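Local atomic coordinates of protein BA42 (Bizionia argentinensis, PDB entry 4OA3), a protein that is of unknown function but binds two calcium ions and consists of a stand-alone TPM domain. Residues K26-E31 with M123-Y128; I32-E37 with N141-G146. One frame throughout, in Å; residues are numbered along the deposited sequence.

Interaction 1 (K26-E31 with M123-Y128); sequences KNTSGE and MALAKY. With CA (calcium ion), chain C; CA (calcium ion), chain B.
A small van der Waals contact joins the loop between helix 11-24 and strand 31-37 to residues 123-128 of helix 110-128; no hydrogen bond crosses it. Thr-28 sits at its centre, its CA nearest that of Ala-126. The threonine hydroxyl is swung anti to its own backbone nitrogen (chi1 -179°), which lays OG1 against the helix, 3.3 Å from CB of Leu-125. Two bonds occupy that buried oxygen: it accepts a nearly straight bond from Gly-30 N at 2.9 Å, closing an ST turn, and it also pairs with the backbone carbonyl of Phe-129. Methyl groups of the helix meet polar atoms of Asn-27. That of Ala-126 rests 3.2 Å from the carbonyl O of Asn-27, while the chain of Met-123, bent at chi2 and chi3, curls back so that its CE comes within 3.4 Å of Asn-27 ND2. Leu-125 CD1 reaches out to the CA of Gly-30.

Beyond the turn the loop leads to calcium. Glu-31 points its CB away from the helix, and its carboxylate bridges both ions, OE1 binding one at 2.4 Å and OE2 the other at 2.3 Å. Two waters on the OE2-bound ion reach the loop: one lies 2.8 Å from Thr-28 O and 2.7 Å from Gly-30 O, the other near Ser-29 O. Asp-135 and Ile-136 join Glu-31 at this ion; Glu-25, Asp-137, Leu-139 and Asn-141 surround the other. The arrangement is that of a two-calcium site bridged by one carboxylate, with an ST turn just before it in the chain.

Interaction 2 (I32-E37 with N141-G146); sequences IRVHLE and NTISKG. With CA (calcium ion), chain B.
With chi1 of 173° in His-35 and 164° in Ser-144, the imidazole and the hydroxyl each stand anti to their backbone nitrogens on the same face of the sheet, and ND1 meets OG at 2.7 Å. The hydroxyl lies at the ring edge, near its plane, and either partner could supply the proton. At the other ring nitrogen, NE2 donates to Glu-37 OE1 at 2.7 Å, in the plane of the ring but from above that of the carboxylate. The imidazole is thus fixed at both nitrogens, and Glu-37 is itself held by Arg-47 and Tyr-69.

Beneath these side chains the backbones run parallel. Ser-144 bonds twice to strand 31-37, giving its N to Val-34 O and taking Leu-36 N on its own O, each at 2.9 Å; Gly-146 N then reaches Leu-36 O. This short C-terminal strand 144-145 forms one edge of the mixed sheet, while the other edge of strand 31-37 pairs with strand 65-71. On the opposite face CG2 of Ile-143 lies 3.9 Å from CG of Leu-36 and also touches Val-34 CG1, among side chains of helices 11-24 and 110-128.

Ahead of the paired residues the link is made by the Arg-33 side chain. Its chain bends at chi3 (67°) and brings the guanidinium edge to Thr-142 O, which NE meets in the carbonyl plane at 3.2 Å and NH2 from above it at 2.8 Å; two donors thus grip one oxygen. A water links Val-34 N to Asn-141 O, where the chains are not directly bonded. Asn-141 itself turns to calcium, binding it through OD1 at 2.3 Å, and a water on the same ion donates to Ile-32 O.

In the fold
Residues 26-31, a loop ending at the first strand residue, run straight into 32-37, yet the centres of the two contacts lie about 19 Å apart, on opposite sides of the chain's centre. Their segments alternate along the chain: after 26-31 and 32-37, helix 110-128 supplies 123-128, and the calcium-binding loop then carries the chain back to 141-146 at the C-terminus. Interaction 1 therefore ties that helix to the loop leading into strand 31-37, and interaction 2 adds the last strand to the sheet. Between them sits a shared calcium ion with one bound water, reached by Glu-31 and Asn-141, so metal binding probably helps to anchor the C-terminal segment. Leu-125 also packs on Ile-32.

Interaction 1 (K26-E31 with M123-Y128)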
ATOM      1  N   LYS A  26       5.419   7.228   9.941  1.00 17.07           N
ATOM      2  CA  LYS A  26       5.985   8.311  10.764  1.00 17.73           C
ATOM      3  C   LYS A  26       6.176   9.569   9.880  1.00 22.33           C
ATOM      4  O   LYS A  26       6.545  10.614  10.408  1.00 23.14           O
ATOM      5  CB  LYS A  26       7.319   7.903  11.360  1.00 20.81           C
ATOM      6  CG  LYS A  26       7.239   6.781  12.372  1.00 22.18           C
ATOM      7  CD  LYS A  26       8.642   6.388  12.797  1.00 34.43           C
ATOM      8  CE  LYS A  26       8.653   5.182  13.683  1.00 53.88           C
ATOM      9  NZ  LYS A  26       9.973   4.491  13.655  1.00 64.95           N
ATOM     10  N   ASN A  27       5.981   9.469   8.549  1.00 18.44           N
ATOM     11  CA  ASN A  27       6.120  10.607   7.623  1.00 18.13           C
ATOM     12  C   ASN A  27       4.791  11.192   7.218  1.00 21.08           C
ATOM     13  O   ASN A  27       4.731  12.314   6.693  1.00 20.77           O
ATOM     14  CB  ASN A  27       6.826  10.154   6.348  1.00 21.23           C
ATOM     15  CG  ASN A  27       8.246   9.749   6.569  1.00 32.37           C
ATOM     16  OD1 ASN A  27       8.944  10.306   7.425  1.00 33.42           O
ATOM     17  ND2 ASN A  27       8.754   8.855   5.736  1.00 30.89           N
ATOM     18  N   THR A  28       3.721  10.461   7.446  1.00 17.35           N
ATOM     19  CA  THR A  28       2.383  10.903   7.036  1.00 17.30           C
ATOM     20  C   THR A  28       1.329  10.403   8.002  1.00 19.28           C
ATOM     21  O   THR A  28       1.581   9.430   8.710  1.00 17.63           O
ATOM     22  CB  THR A  28       2.070  10.328   5.628  1.00 16.74           C
ATOM     23  OG1 THR A  28       0.787  10.772   5.189  1.00 17.05           O
ATOM     24  CG2 THR A  28       2.114   8.778   5.597  1.00 17.22           C
ATOM     25  N   SER A  29       0.159  11.056   8.016  1.00 17.06           N
ATOM     26  CA  SER A  29      -0.998  10.566   8.753  1.00 16.15           C
ATOM     27  C   SER A  29      -1.715   9.490   7.899  1.00 16.69           C
ATOM     28  O   SER A  29      -2.624   8.827   8.400  1.00 16.67           O
ATOM     29  CB  SER A  29      -1.976  11.674   9.087  1.00 17.47           C
ATOM     30  OG  SER A  29      -2.609  12.156   7.920  1.00 19.68           O
ATOM     31  N   GLY A  30      -1.303   9.295   6.646  1.00 16.91           N
ATOM     32  CA  GLY A  30      -1.844   8.228   5.821  1.00 14.86           C
ATOM     33  C   GLY A  30      -1.500   6.856   6.383  1.00 15.51           C
ATOM     34  O   GLY A  30      -0.543   6.690   7.152  1.00 15.32           O
ATOM     35  N   GLU A  31      -2.346   5.887   6.059  1.00 14.46           N
ATOM     36  CA  GLU A  31      -2.194   4.524   6.554  1.00 14.01           C
ATOM     37  C   GLU A  31      -2.033   3.581   5.401  1.00 14.74           C
ATOM     38  O   GLU A  31      -2.773   3.703   4.421  1.00 16.49           O
ATOM     39  CB  GLU A  31      -3.391   4.151   7.377  1.00 13.68           C
ATOM     40  CG  GLU A  31      -3.522   4.957   8.671  1.00 13.58           C
ATOM     41  CD  GLU A  31      -2.792   4.384   9.866  1.00 17.75           C
ATOM     42  OE1 GLU A  31      -2.612   3.141   9.909  1.00 16.27           O
ATOM     43  OE2 GLU A  31      -2.378   5.167  10.764  1.00 16.26           O
ATOM     44  N   MET A 123       6.069   9.147   1.460  1.00 17.00           N
ATOM     45  CA  MET A 123       6.596  10.465   1.037  1.00 19.97           C
ATOM     46  C   MET A 123       5.561  11.197   0.164  1.00 21.43           C
ATOM     47  O   MET A 123       5.390  12.407   0.302  1.00 19.53           O
ATOM     48  CB  MET A 123       7.891  10.310   0.221  1.00 23.71           C
ATOM     49  CG  MET A 123       9.018   9.566   0.889  1.00 30.53           C
ATOM     50  SD  MET A 123      10.203  10.635   1.685  1.00 38.67           S
ATOM     51  CE  MET A 123       9.270  10.972   3.188  1.00 35.20           C
ATOM     52  N   ALA A 124       4.846  10.473  -0.706  1.00 16.42           N
ATOM     53  CA  ALA A 124       3.786  11.102  -1.514  1.00 16.15           C
ATOM     54  C   ALA A 124       2.636  11.559  -0.651  1.00 19.30           C
ATOM     55  O   ALA A 124       2.150  12.682  -0.768  1.00 18.71           O
ATOM     56  CB  ALA A 124       3.269  10.111  -2.543  1.00 18.02           C
ATOM     57  N   LEU A 125       2.181  10.693   0.252  1.00 15.44           N
ATOM     58  CA  LEU A 125       1.093  11.040   1.158  1.00 16.79           C
ATOM     59  C   LEU A 125       1.457  12.179   2.076  1.00 18.19           C
ATOM     60  O   LEU A 125       0.584  12.990   2.407  1.00 18.14           O
ATOM     61  CB  LEU A 125       0.681   9.820   1.983  1.00 16.57           C
ATOM     62  CG  LEU A 125      -0.037   8.744   1.168  1.00 18.76           C
ATOM     63  CD1 LEU A 125      -0.048   7.428   1.959  1.00 18.72           C
ATOM     64  CD2 LEU A 125      -1.452   9.176   0.803  1.00 20.48           C
ATOM     65  N   ALA A 126       2.738  12.262   2.470  1.00 16.90           N
ATOM     66  CA  ALA A 126       3.203  13.331   3.372  1.00 16.94           C
ATOM     67  C   ALA A 126       2.949  14.722   2.799  1.00 20.56           C
ATOM     68  O   ALA A 126       2.720  15.653   3.567  1.00 21.00           O
ATOM     69  CB  ALA A 126       4.685  13.165   3.657  1.00 17.35           C
ATOM     70  N   LYS A 127       2.929  14.834   1.476  1.00 18.68           N
ATOM     71  CA  LYS A 127       2.704  16.109   0.810  1.00 18.06           C
ATOM     72  C   LYS A 127       1.359  16.680   1.158  1.00 24.65           C
ATOM     73  O   LYS A 127       1.227  17.880   1.380  1.00 25.72           O
ATOM     74  CB  LYS A 127       2.864  15.956  -0.703  1.00 19.44           C
ATOM     75  CG  LYS A 127       2.586  17.221  -1.475  1.00 25.79           C
ATOM     76  CD  LYS A 127       3.180  17.157  -2.844  1.00 25.69           C
ATOM     77  CE  LYS A 127       2.640  18.311  -3.669  1.00 30.42           C
ATOM     78  NZ  LYS A 127       3.408  18.460  -4.936  1.00 31.28           N
ATOM     79  N   TYR A 128       0.333  15.816   1.206  1.00 21.13           N
ATOM     80  CA  TYR A 128      -1.037  16.209   1.490  1.00 19.84           C
ATOM     81  C   TYR A 128      -1.538  15.898   2.895  1.00 22.47           C
ATOM     82  O   TYR A 128      -2.539  16.470   3.326  1.00 23.59           O
ATOM     83  CB  TYR A 128      -1.953  15.488   0.489  1.00 20.49           C
ATOM     84  CG  TYR A 128      -1.671  15.896  -0.941  1.00 20.57           C
ATOM     85  CD1 TYR A 128      -2.327  16.974  -1.515  1.00 22.56           C
ATOM     86  CD2 TYR A 128      -0.783  15.178  -1.729  1.00 21.87           C
ATOM     87  CE1 TYR A 128      -2.035  17.388  -2.811  1.00 24.38           C
ATOM     88  CE2 TYR A 128      -0.478  15.582  -3.030  1.00 23.98           C
ATOM     89  CZ  TYR A 128      -1.149  16.660  -3.583  1.00 28.66           C
ATOM     90  OH  TYR A 128      -0.882  17.090  -4.863  1.00 32.42           O
TER
HETATM   91 CA    CA C 202      -1.206   6.938  11.730  1.00 16.44          CA
HETATM   92 CA    CA B 201      -0.987   1.435  10.167  1.00 13.86          CA
HETATM   93  O   HOH W   1       0.045   7.312   9.741  1.00 15.61           O
HETATM   94  O   HOH W   2      -3.126   8.195  10.881  1.00 16.20           O
HETATM   95  O   HOH W   3      -1.663   0.231   8.205  1.00 13.55           O
HETATM   96  O   HOH W   4       0.381   5.092  12.211  1.00 16.32           O

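Interaction 2 (I32-E37 with N141-G146)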
ATOM      1  N   ILE A  32      -1.070   2.681   5.470  1.00 11.54           N
ATOM      2  CA  ILE A  32      -0.735   1.794   4.357  1.00 12.46           C
ATOM      3  C   ILE A  32      -0.873   0.339   4.722  1.00 13.27           C
ATOM      4  O   ILE A  32      -0.408  -0.073   5.765  1.00 12.76           O
ATOM      5  CB  ILE A  32       0.723   2.065   3.871  1.00 14.21           C
ATOM      6  CG1 ILE A  32       0.881   3.505   3.401  1.00 14.46           C
ATOM      7  CG2 ILE A  32       1.124   1.061   2.770  1.00 15.21           C
ATOM      8  CD1 ILE A  32       2.285   3.980   3.387  1.00 17.90           C
ATOM      9  N   ARG A  33      -1.512  -0.472   3.843  1.00 13.37           N
ATOM     10  CA  ARG A  33      -1.491  -1.926   3.971  1.00 13.59           C
ATOM     11  C   ARG A  33      -1.199  -2.570   2.644  1.00 13.56           C
ATOM     12  O   ARG A  33      -1.441  -1.980   1.576  1.00 14.27           O
ATOM     13  CB  ARG A  33      -2.804  -2.523   4.494  1.00 13.16           C
ATOM     14  CG  ARG A  33      -3.131  -2.037   5.895  1.00 11.88           C
ATOM     15  CD  ARG A  33      -4.226  -2.836   6.569  1.00 14.05           C
ATOM     16  NE  ARG A  33      -3.759  -4.197   6.826  1.00 13.59           N
ATOM     17  CZ  ARG A  33      -4.540  -5.190   7.207  1.00 15.12           C
ATOM     18  NH1 ARG A  33      -5.839  -4.993   7.371  1.00 16.88           N
ATOM     19  NH2 ARG A  33      -4.032  -6.392   7.410  1.00 16.56           N
ATOM     20  N   VAL A  34      -0.651  -3.768   2.708  1.00 13.45           N
ATOM     21  CA  VAL A  34      -0.403  -4.640   1.577  1.00 11.73           C
ATOM     22  C   VAL A  34      -1.343  -5.824   1.686  1.00 13.07           C
ATOM     23  O   VAL A  34      -1.521  -6.376   2.782  1.00 13.15           O
ATOM     24  CB  VAL A  34       1.053  -5.124   1.562  1.00 13.85           C
ATOM     25  CG1 VAL A  34       1.316  -6.179   0.490  1.00 14.59           C
ATOM     26  CG2 VAL A  34       2.011  -3.956   1.378  1.00 14.35           C
ATOM     27  N   HIS A  35      -1.920  -6.230   0.537  1.00 13.04           N
ATOM     28  CA  HIS A  35      -2.709  -7.459   0.458  1.00 12.74           C
ATOM     29  C   HIS A  35      -2.130  -8.284  -0.671  1.00 13.77           C
ATOM     30  O   HIS A  35      -1.940  -7.772  -1.781  1.00 14.36           O
ATOM     31  CB  HIS A  35      -4.177  -7.215   0.171  1.00 13.41           C
ATOM     32  CG  HIS A  35      -4.972  -8.473  -0.084  1.00 15.01           C
ATOM     33  ND1 HIS A  35      -5.559  -9.191   0.951  1.00 15.41           N
ATOM     34  CD2 HIS A  35      -5.306  -9.060  -1.258  1.00 16.80           C
ATOM     35  CE1 HIS A  35      -6.253 -10.162   0.357  1.00 16.11           C
ATOM     36  NE2 HIS A  35      -6.118 -10.127  -0.943  1.00 16.67           N
ATOM     37  N   LEU A  36      -1.854  -9.547  -0.388  1.00 14.22           N
ATOM     38  CA  LEU A  36      -1.346 -10.476  -1.379  1.00 15.45           C
ATOM     39  C   LEU A  36      -2.364 -11.583  -1.632  1.00 16.85           C
ATOM     40  O   LEU A  36      -2.930 -12.137  -0.694  1.00 17.63           O
ATOM     41  CB  LEU A  36      -0.055 -11.128  -0.885  1.00 17.46           C
ATOM     42  CG  LEU A  36       1.086 -10.151  -0.433  1.00 20.95           C
ATOM     43  CD1 LEU A  36       2.319 -10.923   0.025  1.00 22.61           C
ATOM     44  CD2 LEU A  36       1.489  -9.199  -1.538  1.00 19.36           C
ATOM     45  N   GLU A  37      -2.532 -11.943  -2.908  1.00 16.27           N
ATOM     46  CA  GLU A  37      -3.317 -13.120  -3.266  1.00 18.12           C
ATOM     47  C   GLU A  37      -2.779 -13.669  -4.575  1.00 20.08           C
ATOM     48  O   GLU A  37      -2.027 -13.000  -5.281  1.00 19.92           O
ATOM     49  CB  GLU A  37      -4.822 -12.880  -3.263  1.00 19.22           C
ATOM     50  CG  GLU A  37      -5.341 -11.915  -4.312  1.00 21.45           C
ATOM     51  CD  GLU A  37      -6.799 -11.537  -4.093  1.00 20.92           C
ATOM     52  OE1 GLU A  37      -7.284 -11.598  -2.935  1.00 21.94           O
ATOM     53  OE2 GLU A  37      -7.435 -11.083  -5.072  1.00 18.75           O
ATOM     54  N   ASN A 141      -0.681  -2.929  10.472  1.00 14.35           N
ATOM     55  CA  ASN A 141       0.384  -2.934   9.472  1.00 13.75           C
ATOM     56  C   ASN A 141       0.618  -4.343   8.929  1.00 17.39           C
ATOM     57  O   ASN A 141       1.403  -4.493   8.010  1.00 17.42           O
ATOM     58  CB  ASN A 141       1.652  -2.374  10.054  1.00 16.08           C
ATOM     59  CG  ASN A 141       1.539  -0.944  10.529  1.00 17.82           C
ATOM     60  OD1 ASN A 141       0.599  -0.208  10.237  1.00 16.77           O
ATOM     61  ND2 ASN A 141       2.619  -0.507  11.198  1.00 19.46           N
ATOM     62  N   THR A 142      -0.125  -5.325   9.453  1.00 16.88           N
ATOM     63  CA  THR A 142      -0.087  -6.734   9.023  1.00 16.76           C
ATOM     64  C   THR A 142      -0.294  -6.847   7.536  1.00 16.73           C
ATOM     65  O   THR A 142      -1.217  -6.206   7.013  1.00 16.52           O
ATOM     66  CB  THR A 142      -1.313  -7.469   9.649  1.00 20.06           C
ATOM     67  OG1 THR A 142      -1.520  -7.052  10.971  1.00 20.99           O
ATOM     68  CG2 THR A 142      -1.214  -8.977   9.626  1.00 25.04           C
ATOM     69  N   ILE A 143       0.405  -7.784   6.882  1.00 13.77           N
ATOM     70  CA  ILE A 143       0.152  -8.055   5.470  1.00 13.52           C
ATOM     71  C   ILE A 143      -1.093  -8.941   5.436  1.00 15.80           C
ATOM     72  O   ILE A 143      -1.157  -9.978   6.122  1.00 17.95           O
ATOM     73  CB  ILE A 143       1.351  -8.745   4.799  1.00 15.13           C
ATOM     74  CG1 ILE A 143       2.584  -7.808   4.866  1.00 15.70           C
ATOM     75  CG2 ILE A 143       1.029  -9.121   3.314  1.00 17.34           C
ATOM     76  CD1 ILE A 143       3.766  -8.329   4.161  1.00 25.50           C
ATOM     77  N   SER A 144      -2.089  -8.518   4.683  1.00 13.29           N
ATOM     78  CA  SER A 144      -3.317  -9.264   4.546  1.00 14.28           C
ATOM     79  C   SER A 144      -3.080 -10.301   3.454  1.00 16.42           C
ATOM     80  O   SER A 144      -2.542 -10.000   2.372  1.00 16.29           O
ATOM     81  CB  SER A 144      -4.448  -8.305   4.174  1.00 14.36           C
ATOM     82  OG  SER A 144      -5.578  -9.002   3.686  1.00 17.23           O
ATOM     83  N   LYS A 145      -3.453 -11.551   3.741  1.00 17.24           N
ATOM     84  CA  LYS A 145      -3.325 -12.631   2.766  1.00 18.97           C
ATOM     85  C   LYS A 145      -4.682 -13.236   2.417  1.00 26.31           C
ATOM     86  O   LYS A 145      -5.466 -13.505   3.309  1.00 26.51           O
ATOM     87  CB  LYS A 145      -2.366 -13.691   3.291  1.00 21.45           C
ATOM     88  CG  LYS A 145      -0.972 -13.120   3.502  1.00 33.37           C
ATOM     89  CD  LYS A 145       0.115 -14.105   3.115  1.00 46.51           C
ATOM     90  CE  LYS A 145       1.485 -13.510   3.285  1.00 54.07           C
ATOM     91  NZ  LYS A 145       1.764 -13.159   4.693  1.00 61.37           N
ATOM     92  N   GLY A 146      -4.939 -13.371   1.115  1.00 24.78           N
ATOM     93  CA  GLY A 146      -6.177 -13.951   0.566  1.00 31.66           C
ATOM     94  C   GLY A 146      -5.858 -14.990  -0.510  1.00 43.93           C
ATOM     95  O   GLY A 146      -4.665 -15.311  -0.718  1.00 43.56           O
ATOM     96  OXT GLY A 146      -6.809 -15.469  -1.165  1.00 71.26           O
TER
HETATM   97 CA    CA B 201      -0.987   1.435  10.167  1.00 13.86          CA
HETATM   98  O   HOH W   3      -1.663   0.231   8.205  1.00 13.55           O
HETATM   99  O   HOH W   5       0.107  -4.401   5.402  1.00 16.59           O